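Local coordinates for protein siderophore enterobactin esterase (Emericella nidulans, PDB 6GUO) that hydrolyses the ester bonds of the bacterial xenosiderophore enterobactin, a step required for releasing its iron inside the fungal cell, at residues 44-49 against 151-156; 141-146 against 180-185; 124-129 against 164-169; 57-62 against 100-105. All blocks are in the same frame, centred on the assembly; numbering follows the deposited sequence. Where two conformers were deposited one is given.

How the contacts relate
Following the chain from the N terminus, 44-49 opens the widest loop, which contact 1 closes at 151-156, where the turn after helix 131-150 leads into strand 156-164. Contact 4 lies wholly within that span, joining the end of strand 52-58 to helix 102-106. Contact 3 starts at 124-129 and contact 2 at 141-146; both cross contact 1, because their second segments follow 151-156, and they cross each other. Contacts 3 and 4 touch through Ser-165 and Arg-102, at the strand ends that bear the probable nucleophile elbow. Contact 2 uses helix 131-150 and contact 1 the turn that directly follows it; the two meet at Val-146 and Phe-151.

Contact 1: 44-49 against 151-156; sequences SGDASG and FPRVSF
Asp-46 and Arg-153 provide the charged part of this contact. NH2 of Arg-153 reaches OD2 of Asp-46 at 3.3 Å, a weak but nearly straight hydrogen bond (169°) within a salt bridge. The arginine chain bends at chi3 (-54°), which turns the guanidinium toward the other loop, edge to the aspartate; the carboxylate plane is turned 70° from it, so the two groups do not lie flat together.

OD2 has further polar partners. The backbone N of Ser-48 donates to it at 3.0 Å, from above the carboxylate plane, closing an Asx turn. A water also donates to Asp-46 OD2 and accepts from Arg-153 NE and from Gly-49 N, so that it backs up the weak direct bond. A second water links Ser-155 N to Gly-49 O, the latter bond weak.

The apolar part is small: CB of Ala-47 meets CG2 of Val-154 at 4.0 Å. Separately, the carbonyl O of Gly-45 lies at the edge of the Phe-151 ring, 3.6 Å from CD1. Phe-151 itself packs on Val-146 and on Val-85 of the sheet.

Phe-151 to Val-154 form a type I beta turn, closed by Val-154 N to Phe-151 O. An Asx turn packed against a type I beta turn thus joins two loops at the periphery of an alpha/beta-hydrolase fold.

Contact 2: 141-146 against 180-185; sequences IVRPFV and SSFDVY
The carbonyl O of Ser-181 receives NH2 of Arg-143 at 2.8 Å, the one hydrogen bond between 141-146 and 180-185. The distance is short, yet the N-H points well off the oxygen (130°), which makes the bond weak. The acceptor sits at the edge of the guanidinium, near its plane.

Arg-143 gets there by stretching out. CG is anti to the backbone N (chi1 177°) and the chain stays extended to NE, spanning a CA-to-CA gap of 10.6 Å between Arg-143 and Ser-181. The same NH2 passes CD1 of Phe-182 at 4.1 Å. Along the helix, NE has a long, weak ion pair with Glu-147, and the side chain rests on Thr-159 of the sheet.

The loop has its own bracing: Phe-182 N donates to OH of Tyr-185 at 3.0 Å, a hydroxyl that also bonds to Pro-179 O, and CB of Phe-182 lies over one face of the tyrosine ring. In the conformer given, Ser-181 OG bonds to Lys-178 O, while the Phe-182 ring packs on Leu-135 and Ile-138.

A helix lying against the central sheet is tied to the loop entering strand 184-188, next to strand 156-164, within the layers of an alpha/beta-hydrolase.

Contact 3: 124-129 against 164-169; sequences KPEAHG and HSYGGL
Glu-126 meets Tyr-166 through its carboxylate, and its side chain can be followed outward from the loop. CB leaves the backbone toward helix 166-177. CG sits between the backbone N and the carbonyl carbon (chi1 59°), and beyond it the chain is extended, so the acid group is carried straight toward the helix. CD comes within 3.6 Å of the Tyr-166 hydroxyl oxygen OH and also approaches the ring atom CE2. At the tip, OE1 accepts a very short hydrogen bond from Tyr-166 OH, 2.5 Å long. OE1 lies in the plane of the tyrosine ring, at its edge, 3.4 Å from CE2. The carboxylate is turned 68° from the ring plane, and the two side chains arrive from opposite directions. OE2 stays farther off, 4.1 Å from OH.

Glu-126 packs against Ser-103 and Pro-116, while the tyrosine ring is bordered by Arg-102, Leu-106 and Trp-194. The segment 124-129 follows closely on the proline-rich insertion that narrows the active site. Tyr-166 itself comes directly after Ser-165, which occupies the serine position of a GxSxG sequence and is therefore probably the nucleophile, as in other alpha/beta-hydrolases.

The bond joins the loop after the insertion to the first turn of helix 166-177. Its unusual shortness may partly reflect coordinate error; if real, it would be consistent with a strong, polarised bond from phenol to carboxylate.

Contact 4: 57-62 against 100-105; sequences LVDGNA and PRRSYD
Two torsions swing the partners together: Arg-102 places CG between its backbone N and carbonyl carbon (chi1 72°), and a bend at chi3 (-65°) then turns the guanidinium toward Asp-59. The aspartate sits in the turn just after strand 52-58, with its carboxylate facing the arginine.

The grip is side-on and two-pronged. NE of Arg-102 donates to OD1 of Asp-59 at 2.7 Å, and NH1 of Arg-102 donates to Asp-59 OD2 at 2.8 Å. Both bonds are nearly straight, and both oxygens lie close to the guanidinium plane. OD2 uses its syn lone pair; OD1 is also approached on the syn side, though somewhat out of the carboxylate plane. With the two planes only 24° apart, this paired salt bridge fixes the rotation of each group.

NH1 is shared, since in the conformer given it also bonds to OG of Ser-165, the probable nucleophile. Asp-59 thus probably helps hold the arginine beside that serine, as a second-shell residue would.

Val-58 packs on Phe-134 and Ile-138 of helix 131-150 and on Phe-170 of helix 166-177. The bridge therefore joins the end of strand 52-58, where helix 60-77 begins, to the short helix 102-106.

Contact 1: 44-49 against 151-156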
loop_
_atom_site.group_PDB
_atom_site.type_symbol
_atom_site.label_atom_id
_atom_site.label_comp_id
_atom_site.label_asym_id
_atom_site.label_seq_id
_atom_site.Cartn_x
_atom_site.Cartn_y
_atom_site.Cartn_z
ATOM N N SER A 44 -6.037 5.716 -23.618
ATOM C CA SER A 44 -5.255 5.008 -24.635
ATOM C C SER A 44 -3.728 5.089 -24.427
ATOM O O SER A 44 -2.976 4.613 -25.272
ATOM C CB SER A 44 -5.612 5.549 -26.025
ATOM O OG SER A 44 -5.147 6.879 -26.191
ATOM N N GLY A 45 -3.271 5.689 -23.327
ATOM C CA GLY A 45 -1.848 5.740 -22.988
ATOM C C GLY A 45 -1.058 6.889 -23.595
ATOM O O GLY A 45 0.174 6.876 -23.547
ATOM N N ASP A 46 -1.752 7.884 -24.152
ATOM C CA ASP A 46 -1.108 9.044 -24.772
ATOM C C ASP A 46 -0.679 10.003 -23.665
ATOM O O ASP A 46 -1.515 10.479 -22.896
ATOM C CB ASP A 46 -2.072 9.749 -25.746
ATOM C CG ASP A 46 -1.423 10.912 -26.512
ATOM O OD1 ASP A 46 -2.175 11.682 -27.148
ATOM O OD2 ASP A 46 -0.183 11.067 -26.490
ATOM N N ALA A 47 0.624 10.279 -23.609
ATOM C CA ALA A 47 1.213 11.170 -22.610
ATOM C C ALA A 47 1.399 12.611 -23.110
ATOM O O ALA A 47 1.936 13.447 -22.377
ATOM C CB ALA A 47 2.545 10.600 -22.144
ATOM N N SER A 48 0.967 12.893 -24.343
ATOM C CA SER A 48 1.066 14.223 -24.961
ATOM C C SER A 48 2.493 14.781 -24.928
ATOM O O SER A 48 2.715 15.939 -24.568
ATOM C CB SER A 48 0.073 15.196 -24.308
ATOM O OG SER A 48 -1.259 14.730 -24.449
ATOM N N GLY A 49 3.458 13.935 -25.282
ATOM C CA GLY A 49 4.866 14.331 -25.328
ATOM C C GLY A 49 5.644 14.222 -24.025
ATOM O O GLY A 49 6.860 14.367 -24.036
ATOM N N PHE A 151 4.114 2.296 -25.311
ATOM C CA PHE A 151 4.431 3.720 -25.128
ATOM C C PHE A 151 5.559 4.217 -26.055
ATOM O O PHE A 151 6.535 4.796 -25.571
ATOM C CB PHE A 151 4.815 3.983 -23.664
ATOM C CG PHE A 151 3.736 3.631 -22.676
ATOM C CD1 PHE A 151 2.570 4.384 -22.611
ATOM C CD2 PHE A 151 3.892 2.557 -21.802
ATOM C CE1 PHE A 151 1.573 4.068 -21.699
ATOM C CE2 PHE A 151 2.896 2.235 -20.890
ATOM C CZ PHE A 151 1.737 2.994 -20.842
ATOM N N PRO A 152 5.422 4.021 -27.389
ATOM C CA PRO A 152 6.490 4.394 -28.341
ATOM C C PRO A 152 6.874 5.878 -28.368
ATOM O O PRO A 152 8.011 6.197 -28.732
ATOM C CB PRO A 152 5.911 3.982 -29.700
ATOM C CG PRO A 152 4.440 3.997 -29.504
ATOM C CD PRO A 152 4.232 3.520 -28.098
ATOM N N ARG A 153 5.949 6.768 -28.002
ATOM C CA ARG A 153 6.220 8.214 -27.991
ATOM C C ARG A 153 6.701 8.756 -26.636
ATOM O O ARG A 153 6.878 9.965 -26.492
ATOM C CB ARG A 153 4.987 8.983 -28.480
ATOM C CG ARG A 153 4.582 8.602 -29.898
ATOM C CD ARG A 153 3.418 9.424 -30.428
ATOM N NE ARG A 153 2.258 9.397 -29.538
ATOM C CZ ARG A 153 1.422 8.368 -29.379
ATOM N NH1 ARG A 153 1.587 7.224 -30.048
ATOM N NH2 ARG A 153 0.402 8.482 -28.531
ATOM N N VAL A 154 6.939 7.868 -25.666
ATOM C CA VAL A 154 7.382 8.248 -24.325
ATOM C C VAL A 154 8.868 7.939 -24.162
ATOM O O VAL A 154 9.286 6.792 -24.321
ATOM C CB VAL A 154 6.578 7.487 -23.245
ATOM C CG1 VAL A 154 7.060 7.842 -21.843
ATOM C CG2 VAL A 154 5.093 7.785 -23.388
ATOM N N SER A 155 9.656 8.963 -23.839
ATOM C CA SER A 155 11.060 8.776 -23.481
ATOM C C SER A 155 11.134 8.338 -22.021
ATOM O O SER A 155 10.656 9.053 -21.133
ATOM C CB SER A 155 11.852 10.068 -23.695
ATOM O OG SER A 155 13.199 9.912 -23.288
ATOM N N PHE A 156 11.721 7.165 -21.781
ATOM C CA PHE A 156 11.845 6.612 -20.431
ATOM C C PHE A 156 13.183 6.984 -19.816
ATOM O O PHE A 156 14.223 6.711 -20.399
ATOM C CB PHE A 156 11.650 5.096 -20.436
ATOM C CG PHE A 156 10.216 4.688 -20.602
ATOM C CD1 PHE A 156 9.389 4.551 -19.493
ATOM C CD2 PHE A 156 9.675 4.494 -21.867
ATOM C CE1 PHE A 156 8.061 4.190 -19.643
ATOM C CE2 PHE A 156 8.345 4.141 -22.025
ATOM C CZ PHE A 156 7.535 3.985 -20.912
HETATM O O HOH W 1 2.537 11.713 -27.374
HETATM O O HOH W 2 8.837 11.694 -23.978
#

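Contact 2: 141-146 against 180-185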
loop_
_atom_site.group_PDB
_atom_site.type_symbol
_atom_site.label_atom_id
_atom_site.label_comp_id
_atom_site.label_asym_id
_atom_site.label_seq_id
_atom_site.Cartn_x
_atom_site.Cartn_y
_atom_site.Cartn_z
ATOM N N ILE A 141 11.942 -9.109 -23.792
ATOM C CA ILE A 141 10.568 -9.313 -24.263
ATOM C C ILE A 141 9.600 -8.296 -23.654
ATOM O O ILE A 141 8.927 -7.566 -24.386
ATOM C CB ILE A 141 10.075 -10.754 -23.965
ATOM C CG1 ILE A 141 11.064 -11.799 -24.506
ATOM C CG2 ILE A 141 8.676 -10.989 -24.529
ATOM C CD1 ILE A 141 11.313 -11.743 -26.004
ATOM N N VAL A 142 9.538 -8.238 -22.325
ATOM C CA VAL A 142 8.546 -7.387 -21.652
ATOM C C VAL A 142 8.882 -5.907 -21.818
ATOM O O VAL A 142 8.058 -5.117 -22.274
ATOM C CB VAL A 142 8.408 -7.726 -20.150
ATOM C CG1 VAL A 142 7.426 -6.777 -19.466
ATOM C CG2 VAL A 142 7.958 -9.170 -19.972
ATOM N N ARG A 143 10.100 -5.541 -21.458
ATOM C CA ARG A 143 10.501 -4.139 -21.485
ATOM C C ARG A 143 10.402 -3.491 -22.878
ATOM O O ARG A 143 9.844 -2.406 -23.004
ATOM C CB ARG A 143 11.884 -3.987 -20.866
ATOM C CG ARG A 143 12.448 -2.589 -20.899
ATOM C CD ARG A 143 13.455 -2.460 -19.779
ATOM N NE ARG A 143 14.268 -1.273 -19.925
ATOM C CZ ARG A 143 15.283 -0.956 -19.126
ATOM N NH1 ARG A 143 15.967 0.160 -19.362
ATOM N NH2 ARG A 143 15.615 -1.738 -18.094
ATOM N N PRO A 144 10.910 -4.164 -23.929
ATOM C CA PRO A 144 10.734 -3.602 -25.269
ATOM C C PRO A 144 9.284 -3.530 -25.736
ATOM O O PRO A 144 8.935 -2.600 -26.448
ATOM C CB PRO A 144 11.562 -4.542 -26.158
ATOM C CG PRO A 144 12.595 -5.094 -25.235
ATOM C CD PRO A 144 11.846 -5.299 -23.949
ATOM N N PHE A 145 8.448 -4.485 -25.339
ATOM C CA PHE A 145 7.019 -4.404 -25.632
ATOM C C PHE A 145 6.410 -3.134 -25.031
ATOM O O PHE A 145 5.706 -2.392 -25.716
ATOM C CB PHE A 145 6.280 -5.648 -25.128
ATOM C CG PHE A 145 4.785 -5.536 -25.216
ATOM C CD1 PHE A 145 4.138 -5.688 -26.438
ATOM C CD2 PHE A 145 4.019 -5.277 -24.077
ATOM C CE1 PHE A 145 2.756 -5.585 -26.528
ATOM C CE2 PHE A 145 2.637 -5.168 -24.163
ATOM C CZ PHE A 145 2.006 -5.326 -25.390
ATOM N N VAL A 146 6.707 -2.874 -23.762
ATOM C CA VAL A 146 6.173 -1.691 -23.082
ATOM C C VAL A 146 6.706 -0.399 -23.719
ATOM O O VAL A 146 5.933 0.522 -24.017
ATOM C CB VAL A 146 6.465 -1.738 -21.563
ATOM C CG1 VAL A 146 6.069 -0.432 -20.880
ATOM C CG2 VAL A 146 5.721 -2.907 -20.930
ATOM N N SER A 180 23.710 -3.110 -15.077
ATOM C CA SER A 180 23.084 -2.142 -15.988
ATOM C C SER A 180 21.623 -2.447 -16.352
ATOM O O SER A 180 20.994 -1.628 -17.028
ATOM C CB SER A 180 23.908 -2.013 -17.271
ATOM O OG SER A 180 25.214 -1.566 -16.969
ATOM N N SER A 181 21.091 -3.599 -15.919
ATOM C CA SER A 181 19.702 -4.010 -16.204
ATOM C C SER A 181 18.685 -2.941 -15.845
ATOM O O SER A 181 17.764 -2.646 -16.614
ATOM C CB SER A 181 19.340 -5.264 -15.406
ATOM O OG SER A 181 20.157 -6.355 -15.759
ATOM N N PHE A 182 18.846 -2.396 -14.639
ATOM C CA PHE A 182 17.982 -1.340 -14.109
ATOM C C PHE A 182 18.845 -0.273 -13.455
ATOM O O PHE A 182 19.967 -0.551 -13.033
ATOM C CB PHE A 182 16.996 -1.917 -13.078
ATOM C CG PHE A 182 16.087 -2.973 -13.643
ATOM C CD1 PHE A 182 14.848 -2.631 -14.180
ATOM C CD2 PHE A 182 16.487 -4.305 -13.681
ATOM C CE1 PHE A 182 14.021 -3.604 -14.725
ATOM C CE2 PHE A 182 15.665 -5.280 -14.224
ATOM C CZ PHE A 182 14.433 -4.930 -14.751
ATOM N N ASP A 183 18.318 0.941 -13.363
ATOM C CA ASP A 183 19.018 2.039 -12.678
ATOM C C ASP A 183 18.958 1.874 -11.161
ATOM O O ASP A 183 19.938 2.155 -10.456
ATOM C CB ASP A 183 18.414 3.385 -13.074
ATOM C CG ASP A 183 18.539 3.656 -14.553
ATOM O OD1 ASP A 183 19.682 3.670 -15.045
ATOM O OD2 ASP A 183 17.504 3.839 -15.229
ATOM N N VAL A 184 17.806 1.401 -10.684
ATOM C CA VAL A 184 17.497 1.302 -9.261
ATOM C C VAL A 184 16.976 -0.097 -8.946
ATOM O O VAL A 184 16.138 -0.626 -9.670
ATOM C CB VAL A 184 16.432 2.342 -8.867
ATOM C CG1 VAL A 184 16.140 2.287 -7.370
ATOM C CG2 VAL A 184 16.889 3.738 -9.268
ATOM N N TYR A 185 17.488 -0.679 -7.864
ATOM C CA TYR A 185 17.065 -1.992 -7.386
ATOM C C TYR A 185 16.483 -1.822 -5.998
ATOM O O TYR A 185 17.095 -1.204 -5.129
ATOM C CB TYR A 185 18.241 -2.959 -7.351
ATOM C CG TYR A 185 18.881 -3.129 -8.705
ATOM C CD1 TYR A 185 18.570 -4.217 -9.511
ATOM C CD2 TYR A 185 19.786 -2.184 -9.193
ATOM C CE1 TYR A 185 19.149 -4.369 -10.761
ATOM C CE2 TYR A 185 20.369 -2.328 -10.440
ATOM C CZ TYR A 185 20.044 -3.423 -11.219
ATOM O OH TYR A 185 20.616 -3.563 -12.459
#

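Contact 3: 124-129 against 164-169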
loop_
_atom_site.group_PDB
_atom_site.type_symbol
_atom_site.label_atom_id
_atom_site.label_comp_id
_atom_site.label_asym_id
_atom_site.label_seq_id
_atom_site.Cartn_x
_atom_site.Cartn_y
_atom_site.Cartn_z
ATOM N N LYS A 124 12.095 -29.240 1.845
ATOM C CA LYS A 124 10.942 -28.896 1.024
ATOM C C LYS A 124 11.426 -28.447 -0.361
ATOM O O LYS A 124 11.548 -27.245 -0.626
ATOM C CB LYS A 124 10.108 -27.813 1.723
ATOM C CG LYS A 124 8.615 -28.101 1.754
ATOM C CD LYS A 124 7.808 -26.868 1.397
ATOM C CE LYS A 124 6.342 -27.055 1.731
ATOM N NZ LYS A 124 5.509 -26.164 0.882
ATOM N N PRO A 125 11.728 -29.420 -1.246
ATOM C CA PRO A 125 12.196 -29.053 -2.581
ATOM C C PRO A 125 11.128 -28.352 -3.414
ATOM O O PRO A 125 9.934 -28.619 -3.264
ATOM C CB PRO A 125 12.580 -30.399 -3.215
ATOM C CG PRO A 125 12.741 -31.341 -2.077
ATOM C CD PRO A 125 11.754 -30.882 -1.053
ATOM N N GLU A 126 11.586 -27.447 -4.268
ATOM C CA GLU A 126 10.737 -26.714 -5.195
ATOM C C GLU A 126 11.560 -26.474 -6.447
ATOM O O GLU A 126 12.786 -26.605 -6.412
ATOM C CB GLU A 126 10.288 -25.385 -4.576
ATOM C CG GLU A 126 11.432 -24.457 -4.182
ATOM C CD GLU A 126 11.024 -23.321 -3.256
ATOM O OE1 GLU A 126 11.939 -22.633 -2.773
ATOM O OE2 GLU A 126 9.816 -23.103 -3.009
ATOM N N ALA A 127 10.893 -26.129 -7.545
ATOM C CA ALA A 127 11.588 -25.771 -8.784
ATOM C C ALA A 127 12.434 -24.520 -8.551
ATOM O O ALA A 127 12.035 -23.626 -7.800
ATOM C CB ALA A 127 10.594 -25.552 -9.915
ATOM N N HIS A 128 13.606 -24.476 -9.182
ATOM C CA HIS A 128 14.596 -23.436 -8.913
ATOM C C HIS A 128 15.533 -23.216 -10.093
ATOM O O HIS A 128 15.672 -24.083 -10.958
ATOM C CB HIS A 128 15.423 -23.822 -7.684
ATOM C CG HIS A 128 16.207 -25.086 -7.862
ATOM N ND1 HIS A 128 17.543 -25.091 -8.201
ATOM C CD2 HIS A 128 15.836 -26.386 -7.781
ATOM C CE1 HIS A 128 17.964 -26.339 -8.306
ATOM N NE2 HIS A 128 16.948 -27.144 -8.056
ATOM N N GLY A 129 16.180 -22.052 -10.108
ATOM C CA GLY A 129 17.260 -21.760 -11.052
ATOM C C GLY A 129 16.880 -21.096 -12.367
ATOM O O GLY A 129 17.694 -21.065 -13.291
ATOM N N HIS A 164 10.096 -8.580 -3.484
ATOM C CA HIS A 164 10.043 -8.943 -2.069
ATOM C C HIS A 164 10.306 -10.442 -1.896
ATOM O O HIS A 164 9.846 -11.245 -2.708
ATOM C CB HIS A 164 8.680 -8.582 -1.473
ATOM C CG HIS A 164 8.491 -9.047 -0.061
ATOM N ND1 HIS A 164 7.927 -10.263 0.252
ATOM C CD2 HIS A 164 8.776 -8.450 1.121
ATOM C CE1 HIS A 164 7.881 -10.397 1.567
ATOM N NE2 HIS A 164 8.390 -9.312 2.114
ATOM N N SER A 165 11.043 -10.791 -0.835
ATOM C CA SER A 165 11.376 -12.185 -0.497
ATOM C C SER A 165 12.206 -12.825 -1.627
ATOM O O SER A 165 13.287 -12.315 -1.927
ATOM C CB SER A 165 10.133 -12.993 -0.057
ATOM O OG SER A 165 9.197 -13.225 -1.090
ATOM N N TYR A 166 11.742 -13.905 -2.266
ATOM C CA TYR A 166 12.445 -14.388 -3.469
ATOM C C TYR A 166 12.586 -13.295 -4.531
ATOM O O TYR A 166 13.583 -13.268 -5.251
ATOM C CB TYR A 166 11.764 -15.619 -4.080
ATOM C CG TYR A 166 12.047 -16.946 -3.402
ATOM C CD1 TYR A 166 12.978 -17.069 -2.359
ATOM C CD2 TYR A 166 11.408 -18.100 -3.839
ATOM C CE1 TYR A 166 13.230 -18.289 -1.765
ATOM C CE2 TYR A 166 11.658 -19.326 -3.247
ATOM C CZ TYR A 166 12.572 -19.414 -2.215
ATOM O OH TYR A 166 12.829 -20.618 -1.614
ATOM N N GLY A 167 11.593 -12.406 -4.624
ATOM C CA GLY A 167 11.691 -11.220 -5.474
ATOM C C GLY A 167 12.879 -10.325 -5.144
ATOM O O GLY A 167 13.521 -9.783 -6.043
ATOM N N GLY A 168 13.169 -10.164 -3.854
ATOM C CA GLY A 168 14.322 -9.392 -3.399
ATOM C C GLY A 168 15.627 -10.091 -3.740
ATOM O O GLY A 168 16.598 -9.449 -4.143
ATOM N N LEU A 169 15.645 -11.412 -3.572
ATOM C CA LEU A 169 16.776 -12.234 -4.004
ATOM C C LEU A 169 17.035 -12.036 -5.498
ATOM O O LEU A 169 18.183 -11.839 -5.912
ATOM C CB LEU A 169 16.511 -13.714 -3.690
ATOM C CG LEU A 169 17.551 -14.742 -4.149
ATOM C CD1 LEU A 169 18.869 -14.521 -3.432
ATOM C CD2 LEU A 169 17.034 -16.152 -3.919
#

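Contact 4: 57-62 against 100-105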
loop_
_atom_site.group_PDB
_atom_site.type_symbol
_atom_site.label_atom_id
_atom_site.label_comp_id
_atom_site.label_asym_id
_atom_site.label_seq_id
_atom_site.Cartn_x
_atom_site.Cartn_y
_atom_site.Cartn_z
ATOM N N LEU A 57 7.913 -4.761 -11.412
ATOM C CA LEU A 57 7.608 -5.504 -10.194
ATOM C C LEU A 57 7.538 -6.998 -10.489
ATOM O O LEU A 57 6.807 -7.405 -11.380
ATOM C CB LEU A 57 6.259 -5.057 -9.630
ATOM C CG LEU A 57 5.949 -3.563 -9.519
ATOM C CD1 LEU A 57 4.484 -3.373 -9.149
ATOM C CD2 LEU A 57 6.842 -2.909 -8.490
ATOM N N VAL A 58 8.286 -7.803 -9.735
ATOM C CA VAL A 58 8.094 -9.267 -9.762
ATOM C C VAL A 58 7.124 -9.642 -8.641
ATOM O O VAL A 58 6.866 -8.826 -7.767
ATOM C CB VAL A 58 9.421 -10.050 -9.727
ATOM C CG1 VAL A 58 10.237 -9.714 -10.968
ATOM C CG2 VAL A 58 10.221 -9.796 -8.453
ATOM N N ASP A 59 6.563 -10.852 -8.680
ATOM C CA ASP A 59 5.306 -11.169 -7.953
ATOM C C ASP A 59 4.240 -10.135 -8.308
ATOM O O ASP A 59 3.564 -9.571 -7.431
ATOM C CB ASP A 59 5.485 -11.218 -6.430
ATOM C CG ASP A 59 6.369 -12.348 -5.973
ATOM O OD1 ASP A 59 6.214 -13.486 -6.473
ATOM O OD2 ASP A 59 7.202 -12.113 -5.075
ATOM N N GLY A 60 4.116 -9.877 -9.603
ATOM C CA GLY A 60 3.307 -8.774 -10.117
ATOM C C GLY A 60 1.880 -8.699 -9.606
ATOM O O GLY A 60 1.386 -7.609 -9.296
ATOM N N ASN A 61 1.231 -9.859 -9.491
ATOM C CA ASN A 61 -0.174 -9.921 -9.062
ATOM C C ASN A 61 -0.381 -9.396 -7.639
ATOM O O ASN A 61 -1.478 -8.956 -7.307
ATOM C CB ASN A 61 -0.750 -11.343 -9.124
ATOM C CG ASN A 61 -0.450 -12.056 -10.425
ATOM O OD1 ASN A 61 0.623 -12.624 -10.581
ATOM N ND2 ASN A 61 -1.406 -12.060 -11.348
ATOM N N ALA A 62 0.654 -9.482 -6.801
ATOM C CA ALA A 62 0.577 -9.073 -5.391
ATOM C C ALA A 62 0.932 -7.615 -5.124
ATOM O O ALA A 62 0.644 -7.111 -4.034
ATOM C CB ALA A 62 1.479 -9.969 -4.555
ATOM N N PRO A 100 2.957 -20.528 -7.187
ATOM C CA PRO A 100 4.113 -21.413 -6.940
ATOM C C PRO A 100 5.236 -21.315 -7.997
ATOM O O PRO A 100 6.382 -21.668 -7.707
ATOM C CB PRO A 100 3.506 -22.824 -6.952
ATOM C CG PRO A 100 2.038 -22.645 -6.815
ATOM C CD PRO A 100 1.700 -21.285 -7.340
ATOM N N ARG A 101 4.905 -20.841 -9.201
ATOM C CA ARG A 101 5.891 -20.640 -10.277
ATOM C C ARG A 101 7.011 -19.655 -9.930
ATOM O O ARG A 101 8.073 -19.682 -10.550
ATOM C CB ARG A 101 5.193 -20.173 -11.559
ATOM C CG ARG A 101 4.355 -21.261 -12.213
ATOM C CD ARG A 101 3.576 -20.741 -13.406
ATOM N NE ARG A 101 4.443 -20.139 -14.423
ATOM C CZ ARG A 101 4.008 -19.486 -15.501
ATOM N NH1 ARG A 101 4.885 -18.965 -16.351
ATOM N NH2 ARG A 101 2.705 -19.346 -15.737
ATOM N N ARG A 102 6.765 -18.783 -8.953
ATOM C CA ARG A 102 7.763 -17.803 -8.521
ATOM C C ARG A 102 9.099 -18.411 -8.070
ATOM O O ARG A 102 10.139 -17.785 -8.255
ATOM C CB ARG A 102 7.193 -16.914 -7.406
ATOM C CG ARG A 102 7.029 -17.616 -6.065
ATOM C CD ARG A 102 6.182 -16.792 -5.110
ATOM N NE ARG A 102 6.846 -15.537 -4.755
ATOM C CZ ARG A 102 7.779 -15.390 -3.808
ATOM N NH1 ARG A 102 8.298 -14.184 -3.586
ATOM N NH2 ARG A 102 8.209 -16.421 -3.081
ATOM N N SER A 103 9.067 -19.610 -7.481
ATOM C CA SER A 103 10.283 -20.247 -6.965
ATOM C C SER A 103 11.291 -20.523 -8.077
ATOM O O SER A 103 12.489 -20.330 -7.886
ATOM C CB SER A 103 9.962 -21.539 -6.203
ATOM O OG SER A 103 9.494 -22.561 -7.063
ATOM N N TYR A 104 10.802 -20.962 -9.235
ATOM C CA TYR A 104 11.666 -21.180 -10.401
ATOM C C TYR A 104 12.119 -19.845 -11.004
ATOM O O TYR A 104 13.312 -19.636 -11.236
ATOM C CB TYR A 104 10.960 -22.028 -11.463
ATOM C CG TYR A 104 11.813 -22.251 -12.688
ATOM C CD1 TYR A 104 12.947 -23.057 -12.628
ATOM C CD2 TYR A 104 11.505 -21.635 -13.900
ATOM C CE1 TYR A 104 13.745 -23.257 -13.746
ATOM C CE2 TYR A 104 12.298 -21.827 -15.024
ATOM C CZ TYR A 104 13.416 -22.639 -14.944
ATOM O OH TYR A 104 14.204 -22.836 -16.056
ATOM N N ASP A 105 11.164 -18.947 -11.244
ATOM C CA ASP A 105 11.448 -17.679 -11.914
ATOM C C ASP A 105 12.412 -16.762 -11.165
ATOM O O ASP A 105 13.170 -16.032 -11.802
ATOM C CB ASP A 105 10.159 -16.897 -12.216
ATOM C CG ASP A 105 9.383 -17.462 -13.391
ATOM O OD1 ASP A 105 8.144 -17.383 -13.352
ATOM O OD2 ASP A 105 9.988 -17.972 -14.352
#